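Local coordinates for sensor protein (Rhodopseudomonas palustris, PDB 2OOL) that senses light through a bound biliverdin-type tetrapyrrole in its PAS-GAF chromophore-binding part and, as a whole bacteriophytochrome, probably signals through histidine kinase activity, at residues I284-D289 with G294-H299; I227-I232 with A313-A318; L107-P112 with R116-I121. All blocks are in the same frame, centred on the assembly; numbering follows the deposited sequence.

How the contacts relate
Contacts 1 and 2 lie together in the GAF domain, their centres about 8 Å apart, whereas contact 3 is a hairpin in the PAS domain. Strand 230-233 of contact 2 lies next to strand 280-288 of contact 1 in one sheet, on which the contact 2 helix packs, I284 CG2 lying 3.5 Å from A318 CB. S285 N lies 2.7 Å from P229 O and S285 OG 3.0 Å from R231 NH1, both probable hydrogen bonds. Contact 1 supplies M295, S297 and H299 to the LBV pocket; in contact 2 R231 touches LBV, and the V230 side chain is about 9 Å away. The centre of contact 3 is about 31 Å from that of contact 1 and 25 Å from that of contact 2.

Contact 1. Residues I284-D289 with G294-H299; sequences ISIVRD and GMISCH. With LBV (3-[2-[(Z)-[3-(2-carboxyethyl)-5-[(Z)-(4-ethenyl-3-methyl-5-oxidanylidene-pyrrol-2-ylidene)methyl]-4-methyl-pyrrol-1-ium -2-ylidene]methyl]-5-[(Z)-[(3E)-3-ethylidene-4-methyl-5-oxidanylidene-pyrrolidin-2-ylidene]methyl]-4-methyl-1H-pyrrol-3- yl]propanoic acid), chain C.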
loop_
_atom_site.group_PDB
_atom_site.type_symbol
_atom_site.label_atom_id
_atom_site.label_comp_id
_atom_site.label_asym_id
_atom_site.label_seq_id
_atom_site.Cartn_x
_atom_site.Cartn_y
_atom_site.Cartn_z
ATOM N N ILE A 284 4.869 7.508 -15.519
ATOM C CA ILE A 284 5.781 7.372 -14.406
ATOM C C ILE A 284 7.112 6.922 -14.998
ATOM O O ILE A 284 7.192 5.925 -15.752
ATOM C CB ILE A 284 5.302 6.310 -13.386
ATOM C CG1 ILE A 284 3.880 6.597 -12.837
ATOM C CG2 ILE A 284 6.285 6.152 -12.275
ATOM C CD1 ILE A 284 2.827 5.822 -13.542
ATOM N N SER A 285 8.165 7.631 -14.648
ATOM C CA SER A 285 9.549 7.339 -15.088
ATOM C C SER A 285 10.131 6.073 -14.464
ATOM O O SER A 285 9.836 5.736 -13.321
ATOM C CB SER A 285 10.453 8.562 -14.750
ATOM O OG SER A 285 10.007 9.688 -15.495
ATOM N N ILE A 286 10.968 5.367 -15.210
ATOM C CA ILE A 286 11.818 4.332 -14.610
ATOM C C ILE A 286 13.240 4.813 -14.749
ATOM O O ILE A 286 13.698 5.067 -15.852
ATOM C CB ILE A 286 11.651 2.946 -15.293
ATOM C CG1 ILE A 286 10.183 2.505 -15.233
ATOM C CG2 ILE A 286 12.644 1.903 -14.680
ATOM C CD1 ILE A 286 9.860 1.308 -16.162
ATOM N N VAL A 287 13.912 4.967 -13.617
ATOM C CA VAL A 287 15.211 5.636 -13.552
ATOM C C VAL A 287 16.268 4.730 -12.946
ATOM O O VAL A 287 16.198 4.345 -11.768
ATOM C CB VAL A 287 15.116 6.942 -12.699
ATOM C CG1 VAL A 287 16.498 7.602 -12.461
ATOM C CG2 VAL A 287 14.148 7.966 -13.357
ATOM N N ARG A 288 17.283 4.427 -13.744
ATOM C CA ARG A 288 18.403 3.600 -13.301
ATOM C C ARG A 288 19.725 4.352 -13.517
ATOM O O ARG A 288 19.982 4.837 -14.615
ATOM C CB ARG A 288 18.422 2.282 -14.078
ATOM C CG ARG A 288 17.255 1.320 -13.762
ATOM C CD ARG A 288 17.680 -0.185 -13.728
ATOM N NE ARG A 288 17.889 -0.575 -12.333
ATOM C CZ ARG A 288 19.020 -1.003 -11.781
ATOM N NH1 ARG A 288 20.127 -1.220 -12.494
ATOM N NH2 ARG A 288 19.025 -1.258 -10.475
ATOM N N ASP A 289 20.553 4.439 -12.477
ATOM C CA ASP A 289 21.841 5.156 -12.543
ATOM C C ASP A 289 21.660 6.618 -12.996
ATOM O O ASP A 289 22.392 7.095 -13.878
ATOM C CB ASP A 289 22.833 4.446 -13.497
ATOM C CG ASP A 289 22.865 2.918 -13.317
ATOM O OD1 ASP A 289 22.712 2.434 -12.169
ATOM O OD2 ASP A 289 23.047 2.194 -14.328
ATOM N N GLY A 294 13.204 3.946 -18.993
ATOM C CA GLY A 294 11.891 3.740 -19.621
ATOM C C GLY A 294 10.772 4.500 -18.896
ATOM O O GLY A 294 11.027 5.295 -17.987
ATOM N N MET A 295 9.530 4.251 -19.325
ATOM C CA MET A 295 8.341 4.878 -18.750
ATOM C C MET A 295 7.184 3.881 -18.697
ATOM O O MET A 295 7.068 3.024 -19.572
ATOM C CB MET A 295 7.863 6.034 -19.630
ATOM C CG MET A 295 8.903 7.011 -20.046
ATOM S SD MET A 295 8.844 8.583 -19.147
ATOM C CE MET A 295 7.721 9.450 -20.250
ATOM N N ILE A 296 6.366 3.989 -17.654
ATOM C CA ILE A 296 5.044 3.388 -17.606
ATOM C C ILE A 296 4.102 4.455 -18.113
ATOM O O ILE A 296 4.004 5.526 -17.537
ATOM C CB ILE A 296 4.650 2.989 -16.180
ATOM C CG1 ILE A 296 5.743 2.099 -15.584
ATOM C CG2 ILE A 296 3.286 2.300 -16.183
ATOM C CD1 ILE A 296 5.355 1.376 -14.306
ATOM N N SER A 297 3.487 4.182 -19.259
ATOM C CA SER A 297 2.595 5.119 -19.926
ATOM C C SER A 297 1.165 4.562 -19.887
ATOM O O SER A 297 0.921 3.438 -20.324
ATOM C CB SER A 297 3.006 5.240 -21.386
ATOM O OG SER A 297 2.190 6.152 -22.117
ATOM N N CYS A 298 0.251 5.371 -19.363
ATOM C CA CYS A 298 -1.119 4.999 -19.080
ATOM C C CYS A 298 -2.074 5.888 -19.919
ATOM O O CYS A 298 -2.071 7.084 -19.796
ATOM C CB CYS A 298 -1.397 5.196 -17.585
ATOM S SG CYS A 298 -0.152 4.570 -16.394
ATOM N N HIS A 299 -2.898 5.279 -20.765
ATOM C CA HIS A 299 -3.820 6.031 -21.604
ATOM C C HIS A 299 -5.272 5.627 -21.322
ATOM O O HIS A 299 -5.563 4.474 -20.994
ATOM C CB HIS A 299 -3.545 5.714 -23.066
ATOM C CG HIS A 299 -2.277 6.294 -23.594
ATOM N ND1 HIS A 299 -1.728 5.879 -24.793
ATOM C CD2 HIS A 299 -1.424 7.220 -23.077
ATOM C CE1 HIS A 299 -0.603 6.547 -25.001
ATOM N NE2 HIS A 299 -0.402 7.370 -23.983
HETATM C C1A LBV C . 6.101 14.591 -30.792
HETATM C C1B LBV C . 6.709 16.251 -26.714
HETATM O O1B LBV C . 5.086 19.376 -21.283
HETATM C C1C LBV C . 5.522 12.779 -24.042
HETATM O O1C LBV C . 2.630 10.665 -20.273
HETATM C C1D LBV C . 4.507 8.542 -25.902
HETATM C C2A LBV C . 6.875 15.593 -31.613
HETATM C C2B LBV C . 6.895 17.118 -25.629
HETATM O O2B LBV C . 5.603 17.527 -20.205
HETATM C C2C LBV C . 5.191 11.897 -22.992
HETATM O O2C LBV C . 1.597 11.616 -21.983
HETATM C C2D LBV C . 4.916 7.473 -26.725
HETATM C C3A LBV C . 7.326 16.506 -30.458
HETATM C C3B LBV C . 6.560 16.432 -24.463
HETATM C C3C LBV C . 5.015 10.648 -23.564
HETATM C C3D LBV C . 4.096 6.411 -26.409
HETATM C C4A LBV C . 6.834 15.993 -29.227
HETATM C C4B LBV C . 6.211 15.104 -24.848
HETATM C C4C LBV C . 5.200 10.771 -24.952
HETATM C C4D LBV C . 3.211 6.857 -25.417
HETATM C CAA LBV C . 8.122 17.669 -30.567
HETATM C CAB LBV C . 6.585 17.022 -23.045
HETATM C CAC LBV C . 5.024 12.136 -21.473
HETATM C CAD LBV C . 4.151 5.179 -27.015
HETATM C CBA LBV C . 8.779 18.281 -31.849
HETATM C CBB LBV C . 5.199 17.383 -22.549
HETATM C CBC LBV C . 3.592 12.670 -21.152
HETATM C CBD LBV C . 3.324 4.118 -26.664
HETATM C CGB LBV C . 5.313 18.161 -21.223
HETATM C CGC LBV C . 2.498 11.554 -21.128
HETATM C CHB LBV C . 7.068 16.657 -28.008
HETATM C CHC LBV C . 5.803 14.152 -23.862
HETATM C CHD LBV C . 5.132 9.782 -25.936
HETATM C CMA LBV C . 5.898 16.311 -32.558
HETATM C CMB LBV C . 7.352 18.592 -25.703
HETATM C CMC LBV C . 4.666 9.403 -22.719
HETATM C CMD LBV C . 6.050 7.425 -27.773
HETATM N N_A LBV C . 6.132 14.882 -29.475
HETATM O O_A LBV C . 5.514 13.620 -31.259
HETATM N N_B LBV C . 6.327 15.075 -26.186
HETATM N N_C LBV C . 5.493 12.054 -25.173
HETATM N N_D LBV C . 3.490 8.135 -25.165
HETATM O O_D LBV C . 2.306 6.222 -24.848
#
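I284 pairs with I296 and I286 with G294 as antiparallel hydrogen-bonded pairs, the two short strand axes running at 161° with I284 N 3.0 Å from I296 O and I296 N 2.8 Å from I284 O. I286 N donates to G294 O at 2.8 Å, and the return bond from G294 N is weak. Between them S285 faces M295 as a non-hydrogen-bonded pair. I284, I286 and I296 share one face, where I286 CD1 lies 4.2 Å from I296 CG1 and the I284 tip reaches C298 SG; helix 308-332 packs against this side through A318, T322 and I325. The strands form the hairpin 280-288/291-300 of the GAF sheet, whose other face turns M295 and S297 to the chromophore. There S285 OG passes 4.0 Å from M295 SD, while its hydrogen bonds go to Y225 O and R231 NH1. The M295 chain bends at chi2 and chi3, and its CE ends 3.9 Å from CMC of LBV. S297 keeps OG anti to its backbone N (chi1 -179°), which aims the hydroxyl at the ring D carbonyl, and OG donates a hydrogen bond to LBV O_D at 2.7 Å. The H299 ring meets the same oxygen obliquely, CE1 being its nearest atom at 2.9 Å from LBV O_D, while ND1 is hydrogen-bonded to R181 NH1 on strand 181-187. Putting an alanine at H299 would probably open a gap beside the ring D carbonyl and leave R181 NH1 without this acceptor.

Contact 2. Residues I227-I232 with A313-A318; sequences INPVRI and ACELIA
V230, the first residue of strand 230-233 at one edge of the GAF sheet, and P229 in the loop just before it meet E315 on the long helix 308-332, so the contact joins the rim of the sheet to the helix packed against it. The glutamate does all the touching on the helical side. Its CG stands anti to the backbone N (chi1 -175°) and the chain stays extended at chi2, which carries the carboxylate outward from the helix to the strand. V230 answers with one branch: CG2 meets the stem at a slant, 4.1 Å from E315 CB and 4.0 Å from E315 CG, and is just as near to the carboxyl carbon. Further along, the pyrrolidine ring of P229 presents CG to the carboxylate, 3.5 Å from E315 OE2. This ring too crosses the glutamate obliquely, and only 103 Å² is buried in total.

Next to P229 the chain is tied to a side chain of the strand that follows: R231 NH1 donates to N228 O at 2.9 Å, with an N-H...O angle of 152°; the bond uses a carbonyl lone pair, and the oxygen sits in the guanidinium plane. The same guanidinium is hydrogen-bonded to S283 OG, makes a cation-pi contact with Y225 and touches LBV, so the strand that faces E315 with V230 faces the chromophore pocket with R231.

No polar atom of the strand bonds the carboxylate, and its OE1 instead makes a long, weak ion pair with R154 of the second subunit. The chemistry thus implies loose van der Waals packing between strand and helix, with the glutamate's charge probably directed more to the dimer partner than to this strand.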
loop_
_atom_site.group_PDB
_atom_site.type_symbol
_atom_site.label_atom_id
_atom_site.label_comp_id
_atom_site.label_asym_id
_atom_site.label_seq_id
_atom_site.Cartn_x
_atom_site.Cartn_y
_atom_site.Cartn_z
ATOM N N ILE A 227 14.112 13.940 -13.371
ATOM C CA ILE A 227 14.101 14.526 -12.019
ATOM C C ILE A 227 12.702 14.655 -11.413
ATOM O O ILE A 227 12.590 14.783 -10.222
ATOM C CB ILE A 227 14.823 15.889 -11.949
ATOM C CG1 ILE A 227 14.159 16.915 -12.878
ATOM C CG2 ILE A 227 16.282 15.690 -12.313
ATOM C CD1 ILE A 227 14.686 18.319 -12.699
ATOM N N ASN A 228 11.661 14.663 -12.230
ATOM C CA ASN A 228 10.280 14.697 -11.770
ATOM C C ASN A 228 9.551 13.493 -12.365
ATOM O O ASN A 228 9.102 13.559 -13.498
ATOM C CB ASN A 228 9.575 15.991 -12.191
ATOM C CG ASN A 228 8.128 16.043 -11.674
ATOM O OD1 ASN A 228 7.640 15.044 -11.192
ATOM N ND2 ASN A 228 7.447 17.148 -11.832
ATOM N N PRO A 229 9.490 12.367 -11.619
ATOM C CA PRO A 229 9.104 11.079 -12.188
ATOM C C PRO A 229 7.629 10.721 -12.408
ATOM O O PRO A 229 7.380 9.596 -12.914
ATOM C CB PRO A 229 9.702 10.052 -11.205
ATOM C CG PRO A 229 9.738 10.770 -9.865
ATOM C CD PRO A 229 9.888 12.261 -10.196
ATOM N N VAL A 230 6.692 11.601 -12.069
ATOM C CA VAL A 230 5.250 11.338 -12.263
ATOM C C VAL A 230 4.554 12.547 -12.878
ATOM O O VAL A 230 4.867 13.630 -12.533
ATOM C CB VAL A 230 4.566 10.982 -10.941
ATOM C CG1 VAL A 230 3.090 10.472 -11.191
ATOM C CG2 VAL A 230 5.387 9.898 -10.172
ATOM N N ARG A 231 3.675 12.345 -13.861
ATOM C CA ARG A 231 2.886 13.425 -14.479
ATOM C C ARG A 231 1.531 12.886 -14.943
ATOM O O ARG A 231 1.425 11.729 -15.331
ATOM C CB ARG A 231 3.630 13.983 -15.692
ATOM C CG ARG A 231 3.809 12.976 -16.816
ATOM C CD ARG A 231 5.175 13.068 -17.483
ATOM N NE ARG A 231 6.232 12.900 -16.506
ATOM C CZ ARG A 231 6.912 11.779 -16.313
ATOM N NH1 ARG A 231 7.862 11.759 -15.413
ATOM N NH2 ARG A 231 6.653 10.678 -16.992
ATOM N N ILE A 232 0.517 13.726 -14.913
ATOM C CA ILE A 232 -0.790 13.383 -15.356
ATOM C C ILE A 232 -1.428 14.492 -16.155
ATOM O O ILE A 232 -1.269 15.680 -15.838
ATOM C CB ILE A 232 -1.743 12.886 -14.204
ATOM C CG1 ILE A 232 -3.128 12.495 -14.760
ATOM C CG2 ILE A 232 -1.933 13.943 -13.099
ATOM C CD1 ILE A 232 -3.999 11.661 -13.759
ATOM N N ALA A 313 1.130 5.401 -5.362
ATOM C CA ALA A 313 1.132 3.934 -5.399
ATOM C C ALA A 313 1.791 3.428 -6.688
ATOM O O ALA A 313 2.642 2.582 -6.628
ATOM C CB ALA A 313 -0.273 3.369 -5.250
ATOM N N CYS A 314 1.395 3.971 -7.834
ATOM C CA CYS A 314 2.056 3.723 -9.105
ATOM C C CYS A 314 3.566 3.958 -9.066
ATOM O O CYS A 314 4.316 3.229 -9.718
ATOM C CB CYS A 314 1.418 4.570 -10.226
ATOM S SG CYS A 314 -0.410 4.269 -10.490
ATOM N N GLU A 315 4.008 4.979 -8.340
ATOM C CA GLU A 315 5.409 5.344 -8.279
ATOM C C GLU A 315 6.177 4.294 -7.488
ATOM O O GLU A 315 7.278 3.908 -7.869
ATOM C CB GLU A 315 5.607 6.726 -7.655
ATOM C CG GLU A 315 7.050 7.177 -7.701
ATOM C CD GLU A 315 7.291 8.516 -6.974
ATOM O OE1 GLU A 315 6.419 8.978 -6.220
ATOM O OE2 GLU A 315 8.377 9.098 -7.145
ATOM N N LEU A 316 5.568 3.867 -6.379
ATOM C CA LEU A 316 6.077 2.754 -5.580
ATOM C C LEU A 316 6.276 1.501 -6.426
ATOM O O LEU A 316 7.348 0.863 -6.373
ATOM C CB LEU A 316 5.134 2.440 -4.428
ATOM C CG LEU A 316 5.492 1.295 -3.489
ATOM C CD1 LEU A 316 6.881 1.444 -2.850
ATOM C CD2 LEU A 316 4.391 1.167 -2.419
ATOM N N ILE A 317 5.238 1.140 -7.176
ATOM C CA ILE A 317 5.296 -0.014 -8.080
ATOM C C ILE A 317 6.467 0.105 -9.070
ATOM O O ILE A 317 7.212 -0.868 -9.314
ATOM C CB ILE A 317 3.941 -0.219 -8.775
ATOM C CG1 ILE A 317 2.959 -0.879 -7.787
ATOM C CG2 ILE A 317 4.034 -1.127 -10.037
ATOM C CD1 ILE A 317 1.522 -0.662 -8.125
ATOM N N ALA A 318 6.626 1.305 -9.596
ATOM C CA ALA A 318 7.650 1.631 -10.543
ATOM C C ALA A 318 9.014 1.480 -9.920
ATOM O O ALA A 318 9.931 0.939 -10.559
ATOM C CB ALA A 318 7.464 3.036 -11.050
#

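Contact 3. Residues L107-P112 with R116-I121; sequences LDVVTP and RAFNGI
L107 and V109 are joined to F118 and R116 by four backbone hydrogen bonds, of which V109 N to R116 O, at 2.8 Å, is the shortest. The F118 side chain is worth following outward. Its CB lies 3.7 Å from L107 O. CG sits beside the backbone N (chi1 -64°), which lays the ring along the face of the sheet, diagonally toward V109. CD2 comes 3.6 Å from V109 CG2, and the carbonyl oxygen of L107 lies at this edge, near the ring plane. CE2, one atom further, is 3.5 Å from the same methyl and 4.0 Å from V109 CB, a close apolar contact in which the valine meets the ring obliquely. L65 of helix 62-66 and L133 of strand 128-134 also touch the phenyl group, enclosing it between helix and sheet.

L107 lies on the same face, and its CD1 reaches the backbone of G120, 4.1 Å from the alpha carbon. Toward the turn the packing becomes more superficial: T111 CG2 rests 4.1 Å from R116 CG, after which the arginine chain bends at chi2 and chi3 and its charged end leads away from the partner strand.

D108 and A117 form the non-hydrogen-bonded pair on the other face. There D108 OD1 leans over the alanine, 3.2 Å from A117 CB, and is salt-bridged to R106 NE, while OD2 lies close to the carboxylate of E115.

The two strands, 105-111 and 114-125, make a beta hairpin that continues directly into 128-134. Together with 44-48 and 55-59 they give the 2-1-5-4-3 strand order of the PAS fold, with 105-111 at the outer edge of the sheet.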
loop_
_atom_site.group_PDB
_atom_site.type_symbol
_atom_site.label_atom_id
_atom_site.label_comp_id
_atom_site.label_asym_id
_atom_site.label_seq_id
_atom_site.Cartn_x
_atom_site.Cartn_y
_atom_site.Cartn_z
ATOM N N LEU A 107 -6.929 20.329 2.738
ATOM C CA LEU A 107 -7.217 21.728 2.902
ATOM C C LEU A 107 -8.666 21.994 2.487
ATOM O O LEU A 107 -9.123 21.510 1.427
ATOM C CB LEU A 107 -6.270 22.556 2.049
ATOM C CG LEU A 107 -4.759 22.517 2.424
ATOM C CD1 LEU A 107 -3.947 23.321 1.516
ATOM C CD2 LEU A 107 -4.514 22.965 3.843
ATOM N N ASP A 108 -9.372 22.740 3.340
ATOM C CA ASP A 108 -10.724 23.197 3.124
ATOM C C ASP A 108 -10.685 24.697 2.865
ATOM O O ASP A 108 -10.205 25.453 3.720
ATOM C CB ASP A 108 -11.589 22.872 4.370
ATOM C CG ASP A 108 -11.805 21.335 4.565
ATOM O OD1 ASP A 108 -11.770 20.600 3.586
ATOM O OD2 ASP A 108 -11.999 20.842 5.689
ATOM N N VAL A 109 -11.175 25.106 1.695
ATOM C CA VAL A 109 -11.241 26.494 1.245
ATOM C C VAL A 109 -12.646 27.022 1.538
ATOM O O VAL A 109 -13.630 26.329 1.246
ATOM C CB VAL A 109 -10.996 26.566 -0.273
ATOM C CG1 VAL A 109 -11.143 27.955 -0.844
ATOM C CG2 VAL A 109 -9.633 25.965 -0.621
ATOM N N VAL A 110 -12.737 28.221 2.142
ATOM C CA VAL A 110 -14.018 28.870 2.423
ATOM C C VAL A 110 -14.362 29.764 1.234
ATOM O O VAL A 110 -13.629 30.690 0.936
ATOM C CB VAL A 110 -13.948 29.616 3.746
ATOM C CG1 VAL A 110 -15.295 30.246 4.099
ATOM C CG2 VAL A 110 -13.485 28.665 4.866
ATOM N N THR A 111 -15.400 29.405 0.481
ATOM C CA THR A 111 -15.800 30.089 -0.748
ATOM C C THR A 111 -17.169 30.709 -0.511
ATOM O O THR A 111 -17.885 30.326 0.436
ATOM C CB THR A 111 -15.864 29.129 -2.029
ATOM O OG1 THR A 111 -17.070 28.372 -2.052
ATOM C CG2 THR A 111 -14.675 28.165 -2.154
ATOM N N PRO A 112 -17.583 31.647 -1.376
ATOM C CA PRO A 112 -18.895 32.265 -1.138
ATOM C C PRO A 112 -20.039 31.259 -1.302
ATOM O O PRO A 112 -21.113 31.469 -0.764
ATOM C CB PRO A 112 -18.983 33.357 -2.224
ATOM C CG PRO A 112 -17.583 33.530 -2.739
ATOM C CD PRO A 112 -16.954 32.171 -2.598
ATOM N N ARG A 116 -15.177 23.964 0.394
ATOM C CA ARG A 116 -14.677 22.972 -0.543
ATOM C C ARG A 116 -13.407 22.326 -0.064
ATOM O O ARG A 116 -12.440 23.019 0.280
ATOM C CB ARG A 116 -14.329 23.627 -1.871
ATOM C CG ARG A 116 -15.518 24.195 -2.623
ATOM C CD ARG A 116 -16.057 23.158 -3.592
ATOM N NE ARG A 116 -15.063 22.728 -4.578
ATOM C CZ ARG A 116 -14.773 23.384 -5.700
ATOM N NH1 ARG A 116 -15.397 24.524 -6.013
ATOM N NH2 ARG A 116 -13.856 22.876 -6.533
ATOM N N ALA A 117 -13.364 20.990 -0.188
ATOM C CA ALA A 117 -12.272 20.153 0.283
ATOM C C ALA A 117 -11.357 19.681 -0.892
ATOM O O ALA A 117 -11.827 19.228 -1.954
ATOM C CB ALA A 117 -12.848 18.885 1.068
ATOM N N PHE A 118 -10.059 19.757 -0.639
ATOM C CA PHE A 118 -8.999 19.525 -1.605
ATOM C C PHE A 118 -7.839 18.759 -1.004
ATOM O O PHE A 118 -7.665 18.687 0.186
ATOM C CB PHE A 118 -8.401 20.833 -2.099
ATOM C CG PHE A 118 -9.349 21.711 -2.863
ATOM C CD1 PHE A 118 -9.591 21.491 -4.218
ATOM C CD2 PHE A 118 -9.958 22.794 -2.245
ATOM C CE1 PHE A 118 -10.481 22.276 -4.922
ATOM C CE2 PHE A 118 -10.818 23.608 -2.936
ATOM C CZ PHE A 118 -11.093 23.364 -4.272
ATOM N N ASN A 119 -7.040 18.173 -1.902
ATOM C CA ASN A 119 -5.735 17.629 -1.596
ATOM C C ASN A 119 -4.792 18.768 -1.874
ATOM O O ASN A 119 -4.692 19.236 -3.020
ATOM C CB ASN A 119 -5.340 16.465 -2.550
ATOM C CG ASN A 119 -5.626 15.108 -2.002
ATOM O OD1 ASN A 119 -5.419 14.102 -2.720
ATOM N ND2 ASN A 119 -6.041 15.025 -0.755
ATOM N N GLY A 120 -4.054 19.171 -0.847
ATOM C CA GLY A 120 -3.048 20.218 -0.991
ATOM C C GLY A 120 -1.661 19.634 -1.233
ATOM O O GLY A 120 -1.161 18.792 -0.443
ATOM N N ILE A 121 -1.033 20.080 -2.326
ATOM C CA ILE A 121 0.252 19.537 -2.766
ATOM C C ILE A 121 1.234 20.706 -2.729
ATOM O O ILE A 121 1.132 21.628 -3.509
ATOM C CB ILE A 121 0.205 18.968 -4.216
ATOM C CG1 ILE A 121 -1.047 18.121 -4.449
ATOM C CG2 ILE A 121 1.538 18.225 -4.576
ATOM C CD1 ILE A 121 -0.994 16.820 -3.836
#